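Local coordinates for ketol-acid reductoisomerase (NAD(+)) (uncultured archaeon GZfos26G2, PDB 4XDY), which catalyses the magnesium-dependent alkyl migration and NADH-dependent reduction of acetolactate to 2,3-dihydroxyisovalerate in branched-chain amino acid biosynthesis, at residues N115-R120 with Q190-D195; D128-A133 with V155-N160. All blocks are in the same frame, centred on the assembly; numbering follows the deposited sequence.

Contact 1. Residues N115-R120 with Q190-D195; sequences NICFKR and QETYED. With MG (magnesium ion), chain D; MG (magnesium ion), chain C; HIO (N-hydroxy-N-isopropyloxamic acid), chain H.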
ATOM      1  N   ASN A 115      -8.783  16.608  20.767  1.00 19.73           N
ATOM      2  CA  ASN A 115      -9.590  17.135  21.884  1.00 18.42           C
ATOM      3  C   ASN A 115      -8.945  18.265  22.628  1.00 20.70           C
ATOM      4  O   ASN A 115      -9.646  19.198  23.106  1.00 20.91           O
ATOM      5  CB  ASN A 115     -10.044  16.021  22.782  1.00 20.07           C
ATOM      6  CG  ASN A 115     -11.229  15.234  22.172  1.00 19.96           C
ATOM      7  OD1 ASN A 115     -12.170  15.852  21.653  1.00 24.10           O
ATOM      8  ND2 ASN A 115     -11.164  13.951  22.168  1.00 20.42           N
ATOM      9  N   ILE A 116      -7.632  18.196  22.740  1.00 20.84           N
ATOM     10  CA  ILE A 116      -6.877  19.320  23.351  1.00 22.05           C
ATOM     11  C   ILE A 116      -6.803  20.520  22.407  1.00 20.94           C
ATOM     12  O   ILE A 116      -7.120  21.656  22.771  1.00 23.48           O
ATOM     13  CB  ILE A 116      -5.463  18.877  23.818  1.00 22.24           C
ATOM     14  CG1 ILE A 116      -5.539  17.926  25.015  1.00 23.07           C
ATOM     15  CG2 ILE A 116      -4.567  20.085  24.011  1.00 24.26           C
ATOM     16  CD1 ILE A 116      -6.086  18.609  26.265  1.00 23.27           C
ATOM     17  N   CYS A 117      -6.464  20.248  21.143  1.00 20.19           N
ATOM     18  CA  CYS A 117      -6.371  21.296  20.128  1.00 21.63           C
ATOM     19  C   CYS A 117      -7.661  22.112  19.982  1.00 22.57           C
ATOM     20  O   CYS A 117      -7.612  23.354  19.920  1.00 23.44           O
ATOM     21  CB  CYS A 117      -6.068  20.634  18.761  1.00 23.73           C
ATOM     22  SG  CYS A 117      -5.995  21.786  17.372  1.00 24.04           S
ATOM     23  N   PHE A 118      -8.798  21.426  19.853  1.00 21.13           N
ATOM     24  CA  PHE A 118     -10.072  22.082  19.667  1.00 20.28           C
ATOM     25  C   PHE A 118     -10.738  22.434  20.949  1.00 23.90           C
ATOM     26  O   PHE A 118     -11.901  22.872  20.951  1.00 25.42           O
ATOM     27  CB  PHE A 118     -10.950  21.312  18.675  1.00 20.53           C
ATOM     28  CG  PHE A 118     -10.325  21.190  17.304  1.00 19.72           C
ATOM     29  CD1 PHE A 118     -10.085  22.321  16.551  1.00 20.80           C
ATOM     30  CD2 PHE A 118      -9.989  19.944  16.788  1.00 21.08           C
ATOM     31  CE1 PHE A 118      -9.515  22.249  15.285  1.00 21.37           C
ATOM     32  CE2 PHE A 118      -9.404  19.856  15.521  1.00 19.23           C
ATOM     33  CZ  PHE A 118      -9.167  21.007  14.772  1.00 20.19           C
ATOM     34  N   LYS A 119     -10.033  22.277  22.077  1.00 22.61           N
ATOM     35  CA  LYS A 119     -10.565  22.742  23.359  1.00 24.67           C
ATOM     36  C   LYS A 119     -11.833  21.991  23.812  1.00 26.23           C
ATOM     37  O   LYS A 119     -12.663  22.545  24.538  1.00 24.84           O
ATOM     38  CB  LYS A 119     -10.805  24.256  23.338  1.00 28.04           C
ATOM     39  CG  LYS A 119      -9.470  24.985  23.120  1.00 35.65           C
ATOM     40  CD  LYS A 119      -9.593  26.420  23.531  1.00 42.70           C
ATOM     41  CE  LYS A 119      -9.277  27.313  22.374  1.00 50.91           C
ATOM     42  NZ  LYS A 119      -7.833  27.102  22.138  1.00 49.84           N
ATOM     43  N   ARG A 120     -11.985  20.722  23.440  1.00 22.88           N
ATOM     44  CA  ARG A 120     -13.015  19.934  23.946  1.00 22.23           C
ATOM     45  C   ARG A 120     -12.719  19.372  25.311  1.00 26.55           C
ATOM     46  O   ARG A 120     -13.636  18.976  26.010  1.00 25.55           O
ATOM     47  CB  ARG A 120     -13.300  18.797  22.974  1.00 26.64           C
ATOM     48  CG  ARG A 120     -13.657  19.255  21.540  1.00 29.56           C
ATOM     49  CD  ARG A 120     -15.100  19.393  21.376  1.00 34.55           C
ATOM     50  NE  ARG A 120     -15.794  18.094  21.448  1.00 35.19           N
ATOM     51  CZ  ARG A 120     -17.027  17.978  21.939  1.00 42.97           C
ATOM     52  NH1 ARG A 120     -17.636  19.071  22.350  1.00 46.99           N
ATOM     53  NH2 ARG A 120     -17.654  16.804  22.016  1.00 45.62           N
ATOM     54  N   GLN A 190      -0.209  21.063  15.547  1.00 19.23           N
ATOM     55  CA  GLN A 190       0.390  20.522  14.350  1.00 21.19           C
ATOM     56  C   GLN A 190       0.032  19.095  14.051  1.00 21.25           C
ATOM     57  O   GLN A 190      -0.262  18.770  12.918  1.00 19.34           O
ATOM     58  CB  GLN A 190       1.907  20.623  14.313  1.00 24.06           C
ATOM     59  CG  GLN A 190       2.507  22.007  14.192  1.00 33.04           C
ATOM     60  CD  GLN A 190       4.011  21.816  14.251  1.00 41.51           C
ATOM     61  OE1 GLN A 190       4.561  21.669  15.334  1.00 34.88           O
ATOM     62  NE2 GLN A 190       4.639  21.651  13.089  1.00 44.21           N
ATOM     63  N   GLU A 191       0.157  18.238  15.045  1.00 20.26           N
ATOM     64  CA  GLU A 191      -0.273  16.851  14.910  1.00 20.30           C
ATOM     65  C   GLU A 191      -1.708  16.747  14.486  1.00 18.85           C
ATOM     66  O   GLU A 191      -2.009  16.014  13.544  1.00 20.67           O
ATOM     67  CB  GLU A 191      -0.096  16.044  16.177  1.00 21.15           C
ATOM     68  CG  GLU A 191      -0.234  14.539  15.913  1.00 21.59           C
ATOM     69  CD  GLU A 191      -1.675  13.967  15.939  1.00 20.79           C
ATOM     70  OE1 GLU A 191      -2.579  14.620  16.478  1.00 21.65           O
ATOM     71  OE2 GLU A 191      -1.777  12.867  15.386  1.00 22.78           O
ATOM     72  N   THR A 192      -2.582  17.551  15.094  1.00 19.05           N
ATOM     73  CA  THR A 192      -3.977  17.404  14.878  1.00 18.76           C
ATOM     74  C   THR A 192      -4.269  17.675  13.412  1.00 19.37           C
ATOM     75  O   THR A 192      -4.983  16.936  12.725  1.00 17.69           O
ATOM     76  CB  THR A 192      -4.774  18.383  15.737  1.00 19.85           C
ATOM     77  OG1 THR A 192      -4.526  18.101  17.146  1.00 19.52           O
ATOM     78  CG2 THR A 192      -6.240  18.230  15.432  1.00 20.35           C
ATOM     79  N   TYR A 193      -3.694  18.766  12.904  1.00 18.50           N
ATOM     80  CA  TYR A 193      -4.027  19.165  11.549  1.00 18.96           C
ATOM     81  C   TYR A 193      -3.446  18.282  10.495  1.00 19.64           C
ATOM     82  O   TYR A 193      -4.160  17.905   9.530  1.00 19.30           O
ATOM     83  CB  TYR A 193      -3.578  20.621  11.300  1.00 19.53           C
ATOM     84  CG  TYR A 193      -4.069  21.648  12.288  1.00 20.68           C
ATOM     85  CD1 TYR A 193      -5.311  21.561  12.892  1.00 19.68           C
ATOM     86  CD2 TYR A 193      -3.281  22.768  12.566  1.00 22.16           C
ATOM     87  CE1 TYR A 193      -5.759  22.516  13.808  1.00 23.52           C
ATOM     88  CE2 TYR A 193      -3.719  23.741  13.473  1.00 23.06           C
ATOM     89  CZ  TYR A 193      -4.958  23.648  14.070  1.00 27.18           C
ATOM     90  OH  TYR A 193      -5.403  24.588  14.954  1.00 26.88           O
ATOM     91  N   GLU A 194      -2.206  17.887  10.651  1.00 17.68           N
ATOM     92  CA  GLU A 194      -1.541  17.034   9.636  1.00 18.04           C
ATOM     93  C   GLU A 194      -2.227  15.668   9.611  1.00 19.80           C
ATOM     94  O   GLU A 194      -2.391  15.068   8.563  1.00 19.13           O
ATOM     95  CB  GLU A 194      -0.047  16.918   9.863  1.00 18.74           C
ATOM     96  CG  GLU A 194       0.402  16.188  11.106  1.00 20.27           C
ATOM     97  CD  GLU A 194       0.358  14.693  10.992  1.00 23.87           C
ATOM     98  OE1 GLU A 194       0.355  14.029  12.065  1.00 22.25           O
ATOM     99  OE2 GLU A 194       0.451  14.145   9.824  1.00 22.98           O
ATOM    100  N   ASP A 195      -2.596  15.208  10.801  1.00 17.79           N
ATOM    101  CA  ASP A 195      -3.198  13.857  10.969  1.00 18.44           C
ATOM    102  C   ASP A 195      -4.567  13.796  10.282  1.00 17.13           C
ATOM    103  O   ASP A 195      -4.841  12.887   9.525  1.00 17.45           O
ATOM    104  CB  ASP A 195      -3.332  13.520  12.436  1.00 19.16           C
ATOM    105  CG  ASP A 195      -3.780  12.076  12.642  1.00 16.78           C
ATOM    106  OD1 ASP A 195      -2.927  11.184  12.472  1.00 20.04           O
ATOM    107  OD2 ASP A 195      -5.005  11.905  12.859  1.00 17.30           O
TER
HETATM  108 MG    MG D 402      -2.968   9.321  11.721  1.00 17.06          MG
HETATM  109 MG    MG C 401      -6.237  10.254  13.003  1.00 13.92          MG
HETATM  110  C1  HIO H 406      -6.618   7.458  12.709  1.00 16.80           C
HETATM  111  O11 HIO H 406      -7.231   8.467  13.147  1.00 17.23           O
HETATM  112  O12 HIO H 406      -6.972   6.235  12.748  1.00 19.16           O
HETATM  113  C2  HIO H 406      -5.241   7.860  12.178  1.00 18.71           C
HETATM  114  O2  HIO H 406      -4.796   8.987  12.518  1.00 17.60           O
HETATM  115  N3  HIO H 406      -4.566   7.147  11.296  1.00 20.67           N
HETATM  116  O3  HIO H 406      -3.138   7.409  11.115  1.00 25.49           O
HETATM  117  C4  HIO H 406      -5.131   6.070  10.542  1.00 23.32           C
HETATM  118  C41 HIO H 406      -4.787   6.276   9.062  1.00 24.14           C
HETATM  119  C42 HIO H 406      -4.560   4.790  11.140  1.00 23.71           C
HETATM  120  O   HOH W   1      -3.768  10.154   9.954  1.00 19.16           O
HETATM  121  O   HOH W   2      -7.911  11.400  13.443  1.00 19.10           O
HETATM  122  O   HOH W   3      -5.718  10.140  15.100  1.00 15.44           O
HETATM  123  O   HOH W   4      -2.033   8.928  13.667  1.00 20.23           O
HETATM  124  O   HOH W   5      -0.967   9.596  10.897  1.00 18.68           O

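Contact 2. Residues D128-A133 with V155-N160; sequences DVIMVA and VAVKQN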
ATOM      1  N   ASP A 128       0.624  17.500  33.871  1.00 21.69           N
ATOM      2  CA  ASP A 128       1.348  17.560  32.636  1.00 19.93           C
ATOM      3  C   ASP A 128       0.304  17.123  31.538  1.00 21.93           C
ATOM      4  O   ASP A 128      -0.572  16.254  31.808  1.00 21.60           O
ATOM      5  CB  ASP A 128       2.475  16.631  32.625  1.00 21.01           C
ATOM      6  CG  ASP A 128       3.694  17.047  33.576  1.00 23.62           C
ATOM      7  OD1 ASP A 128       3.841  18.224  33.835  1.00 23.69           O
ATOM      8  OD2 ASP A 128       4.481  16.122  33.856  1.00 24.61           O
ATOM      9  N   VAL A 129       0.517  17.627  30.330  1.00 22.25           N
ATOM     10  CA  VAL A 129      -0.359  17.263  29.179  1.00 19.27           C
ATOM     11  C   VAL A 129       0.539  16.977  27.982  1.00 19.03           C
ATOM     12  O   VAL A 129       1.281  17.885  27.499  1.00 20.99           O
ATOM     13  CB  VAL A 129      -1.401  18.334  28.859  1.00 21.93           C
ATOM     14  CG1 VAL A 129      -2.311  17.912  27.644  1.00 23.21           C
ATOM     15  CG2 VAL A 129      -2.261  18.626  30.031  1.00 23.88           C
ATOM     16  N   ILE A 130       0.533  15.720  27.571  1.00 18.50           N
ATOM     17  CA  ILE A 130       1.430  15.210  26.587  1.00 19.88           C
ATOM     18  C   ILE A 130       0.690  14.441  25.492  1.00 19.72           C
ATOM     19  O   ILE A 130      -0.438  13.989  25.703  1.00 19.47           O
ATOM     20  CB  ILE A 130       2.543  14.363  27.192  1.00 20.73           C
ATOM     21  CG1 ILE A 130       1.954  13.236  27.992  1.00 22.33           C
ATOM     22  CG2 ILE A 130       3.403  15.287  28.090  1.00 21.23           C
ATOM     23  CD1 ILE A 130       2.967  12.221  28.368  1.00 23.16           C
ATOM     24  N   MET A 131       1.390  14.214  24.393  1.00 20.00           N
ATOM     25  CA  MET A 131       0.871  13.403  23.302  1.00 19.97           C
ATOM     26  C   MET A 131       1.960  12.576  22.699  1.00 18.81           C
ATOM     27  O   MET A 131       3.074  13.082  22.398  1.00 19.08           O
ATOM     28  CB  MET A 131       0.213  14.281  22.187  1.00 21.11           C
ATOM     29  CG  MET A 131      -0.079  13.328  21.078  1.00 23.47           C
ATOM     30  SD  MET A 131      -1.227  14.062  20.013  1.00 34.44           S
ATOM     31  CE  MET A 131      -0.269  15.094  19.430  1.00 13.38           C
ATOM     32  N   VAL A 132       1.696  11.285  22.548  1.00 17.75           N
ATOM     33  CA  VAL A 132       2.517  10.370  21.781  1.00 17.71           C
ATOM     34  C   VAL A 132       1.668   9.788  20.639  1.00 19.74           C
ATOM     35  O   VAL A 132       0.795   8.918  20.881  1.00 20.01           O
ATOM     36  CB  VAL A 132       3.183   9.305  22.656  1.00 22.00           C
ATOM     37  CG1 VAL A 132       4.084  10.015  23.713  1.00 23.13           C
ATOM     38  CG2 VAL A 132       2.160   8.418  23.437  1.00 20.90           C
ATOM     39  N   ALA A 133       1.851  10.336  19.452  1.00 17.07           N
ATOM     40  CA  ALA A 133       0.953  10.034  18.312  1.00 17.79           C
ATOM     41  C   ALA A 133       1.616   9.170  17.299  1.00 16.81           C
ATOM     42  O   ALA A 133       2.513   9.660  16.609  1.00 18.57           O
ATOM     43  CB  ALA A 133       0.490  11.317  17.675  1.00 20.78           C
ATOM     44  N   VAL A 155       5.599  13.669  18.953  1.00 20.96           N
ATOM     45  CA  VAL A 155       5.526  13.894  20.376  1.00 20.78           C
ATOM     46  C   VAL A 155       5.349  15.372  20.665  1.00 22.25           C
ATOM     47  O   VAL A 155       6.104  16.202  20.177  1.00 22.37           O
ATOM     48  CB  VAL A 155       6.768  13.327  21.090  1.00 22.87           C
ATOM     49  CG1 VAL A 155       6.799  13.739  22.560  1.00 24.96           C
ATOM     50  CG2 VAL A 155       6.830  11.847  20.955  1.00 24.68           C
ATOM     51  N   ALA A 156       4.312  15.712  21.416  1.00 21.35           N
ATOM     52  CA  ALA A 156       4.003  17.055  21.779  1.00 20.81           C
ATOM     53  C   ALA A 156       3.800  17.210  23.306  1.00 21.41           C
ATOM     54  O   ALA A 156       3.403  16.272  23.977  1.00 21.34           O
ATOM     55  CB  ALA A 156       2.789  17.570  21.091  1.00 20.42           C
ATOM     56  N   VAL A 157       4.042  18.427  23.783  1.00 22.95           N
ATOM     57  CA  VAL A 157       3.824  18.800  25.180  1.00 21.63           C
ATOM     58  C   VAL A 157       3.058  20.072  25.247  1.00 21.95           C
ATOM     59  O   VAL A 157       3.479  21.114  24.736  1.00 25.23           O
ATOM     60  CB  VAL A 157       5.179  18.943  25.959  1.00 23.01           C
ATOM     61  CG1 VAL A 157       4.855  19.325  27.400  1.00 22.53           C
ATOM     62  CG2 VAL A 157       5.968  17.684  25.891  1.00 26.84           C
ATOM     63  N   LYS A 158       1.912  20.033  25.899  1.00 20.55           N
ATOM     64  CA  LYS A 158       1.052  21.202  25.977  1.00 21.46           C
ATOM     65  C   LYS A 158       1.264  21.876  27.360  1.00 23.79           C
ATOM     66  O   LYS A 158       1.161  23.070  27.430  1.00 23.36           O
ATOM     67  CB  LYS A 158      -0.401  20.765  25.918  1.00 23.93           C
ATOM     68  CG  LYS A 158      -1.456  21.873  26.120  1.00 26.53           C
ATOM     69  CD  LYS A 158      -1.378  22.751  24.880  1.00 33.76           C
ATOM     70  CE  LYS A 158      -2.448  23.792  24.692  1.00 40.76           C
ATOM     71  NZ  LYS A 158      -2.141  24.237  23.286  1.00 39.14           N
ATOM     72  N   GLN A 159       1.469  21.060  28.408  1.00 25.46           N
ATOM     73  CA  GLN A 159       1.669  21.582  29.813  1.00 23.65           C
ATOM     74  C   GLN A 159       2.776  20.753  30.485  1.00 21.96           C
ATOM     75  O   GLN A 159       2.838  19.526  30.363  1.00 21.59           O
ATOM     76  CB  GLN A 159       0.409  21.443  30.675  1.00 24.24           C
ATOM     77  CG  GLN A 159      -0.777  22.214  30.183  1.00 26.12           C
ATOM     78  CD  GLN A 159      -1.961  22.264  31.079  1.00 25.56           C
ATOM     79  OE1 GLN A 159      -2.936  22.876  30.686  1.00 32.13           O
ATOM     80  NE2 GLN A 159      -1.979  21.510  32.163  1.00 24.48           N
ATOM     81  N   ASN A 160       3.633  21.447  31.253  1.00 22.12           N
ATOM     82  CA  ASN A 160       4.815  20.794  31.844  1.00 23.13           C
ATOM     83  C   ASN A 160       5.031  21.313  33.313  1.00 24.63           C
ATOM     84  O   ASN A 160       6.202  21.649  33.711  1.00 23.69           O
ATOM     85  CB  ASN A 160       6.028  21.139  31.001  1.00 25.56           C
ATOM     86  CG  ASN A 160       7.290  20.506  31.508  1.00 28.05           C
ATOM     87  OD1 ASN A 160       7.299  19.416  32.088  1.00 29.12           O
ATOM     88  ND2 ASN A 160       8.389  21.223  31.295  1.00 31.70           N
TER

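Contact 1. Residues N115-R120 with Q190-D195
Cys117, the last residue of the short helix 114-117, and Phe118 just after it pack against Thr192 and Tyr193 of helix 188-203 without a hydrogen bond between the two segments. The tight part centres on Cys117. Its CB lies 3.4 Å from Thr192 OG1, whose own polar partner is the carbonyl of Phe188 one turn back in the same helix. With SG anti to the backbone N (chi1 177°), the sulfur swings over to the tyrosine, where it approaches the Tyr193 ring obliquely, 4.5 Å from the centroid, and comes within 3.6 Å of Tyr193 CE1. The same sulfur sits over the centre of the Phe118 ring, on one face and 4.0 Å above its plane, so one sulfur touches both aromatic rings, over the face of one and obliquely to the other.

Phe118, the first residue to leave helical geometry, brings its ring tip to the helix: CE2 meets the methyl CG2 of Thr192 at 3.6 Å, and CZ reaches the edge of the Tyr193 ring, near its plane, at 3.8 Å from CE1. The looser part lies at the rings: Phe118 and Tyr193 are both partly exposed, and the chain after Phe118 continues to the exposed Lys119, while Tyr193 also packs on Tyr223 of the second subunit.

One turn along the buried side of helix 188-203, Asp195 bridges the two magnesium ions, OD1 binding one at 2.0 Å and OD2 the other at 2.1 Å; both ions share O2 of the inhibitor N-hydroxy-N-isopropyloxamic acid. Glu191 OE1 is hydrogen-bonded to ND1 of His112, the predicted active-site residue. The packing joins the Rossmann domain to the metal-bearing helix of the knotted domain, at the interdomain active site characteristic of ketol-acid reductoisomerases.

Contact 2. Residues D128-A133 with V155-N160
Val129 faces both Lys158 and Gln159, a classic beta bulge in this antiparallel ladder. The carbonyl oxygen of Val129 accepts two amides: Lys158 N at 2.8 Å in a nearly straight bond (166° at the hydrogen), and Gln159 N at 3.3 Å in a weak one. In return Val129 N donates to Gln159 O at 3.0 Å. Past the bulge the register shifts by one residue. Met131 and Ala156 then form a hydrogen-bonded pair, Met131 N to Ala156 O at 2.9 Å and Ala156 N to Met131 O at 3.1 Å, flanked by the non-hydrogen-bonded pairs Ile130 with Val157 and Val132 with Val155.

Val129, Met131, Ala156 and Gln159 share one face of the sheet. There Val129 CG2 meets the amide end of Gln159, 3.6 Å from NE2. That amide is steered by its extended chain beyond CG and held by the carbonyls of Val127 and Pro124. Farther along the same face, Met131 turns its CE toward Ala156 CB, at 4.3 Å. At the corner where the second strand turns, Val129 CG1 lies alongside Lys158 CB, the two side chains pointing the same way. On the other face Ile130 CG2 touches Val157 CG2 at 4.1 Å; there Ile130 CG1 lies between the backbone N and carbonyl carbon (chi1 57°), which sends the chain's end away from Val157.

At the bulged end of the ladder, Lys158 NZ forms a salt bridge with Glu189, and Asp128 OD2 is hydrogen-bonded to Ser162. Strand 128-134 also pairs in parallel with 107-110, and strand 153-157 with 183-185, so the antiparallel step is interior to the Rossmann sheet. Helix 188-203 covers the Met131 and Ala156 face through Phe188 and Glu191, and helix 165-175 packs on Ile130 and Val155 from the other.

Contact 2 is the more buried, a backbone-bonded ladder within the Rossmann sheet, whereas contact 1 is a smaller, partly exposed seam of sulfur, methyl and aromatic groups where that domain meets the knotted one. Both draw on helix 188-203: it supplies one side of contact 1 and reaches contact 2 through Glu191, whose CB lies 3.4 Å from Met131 CE. A second junction lies near the bulge of contact 2, where Ile116 CD1 packs 4.1 Å from Val129 CG1. Metal chemistry enters through Asp195 of contact 1 alone; the interior strands of contact 2 present apolar side chains, with charged and amide groups gathered near the bulge.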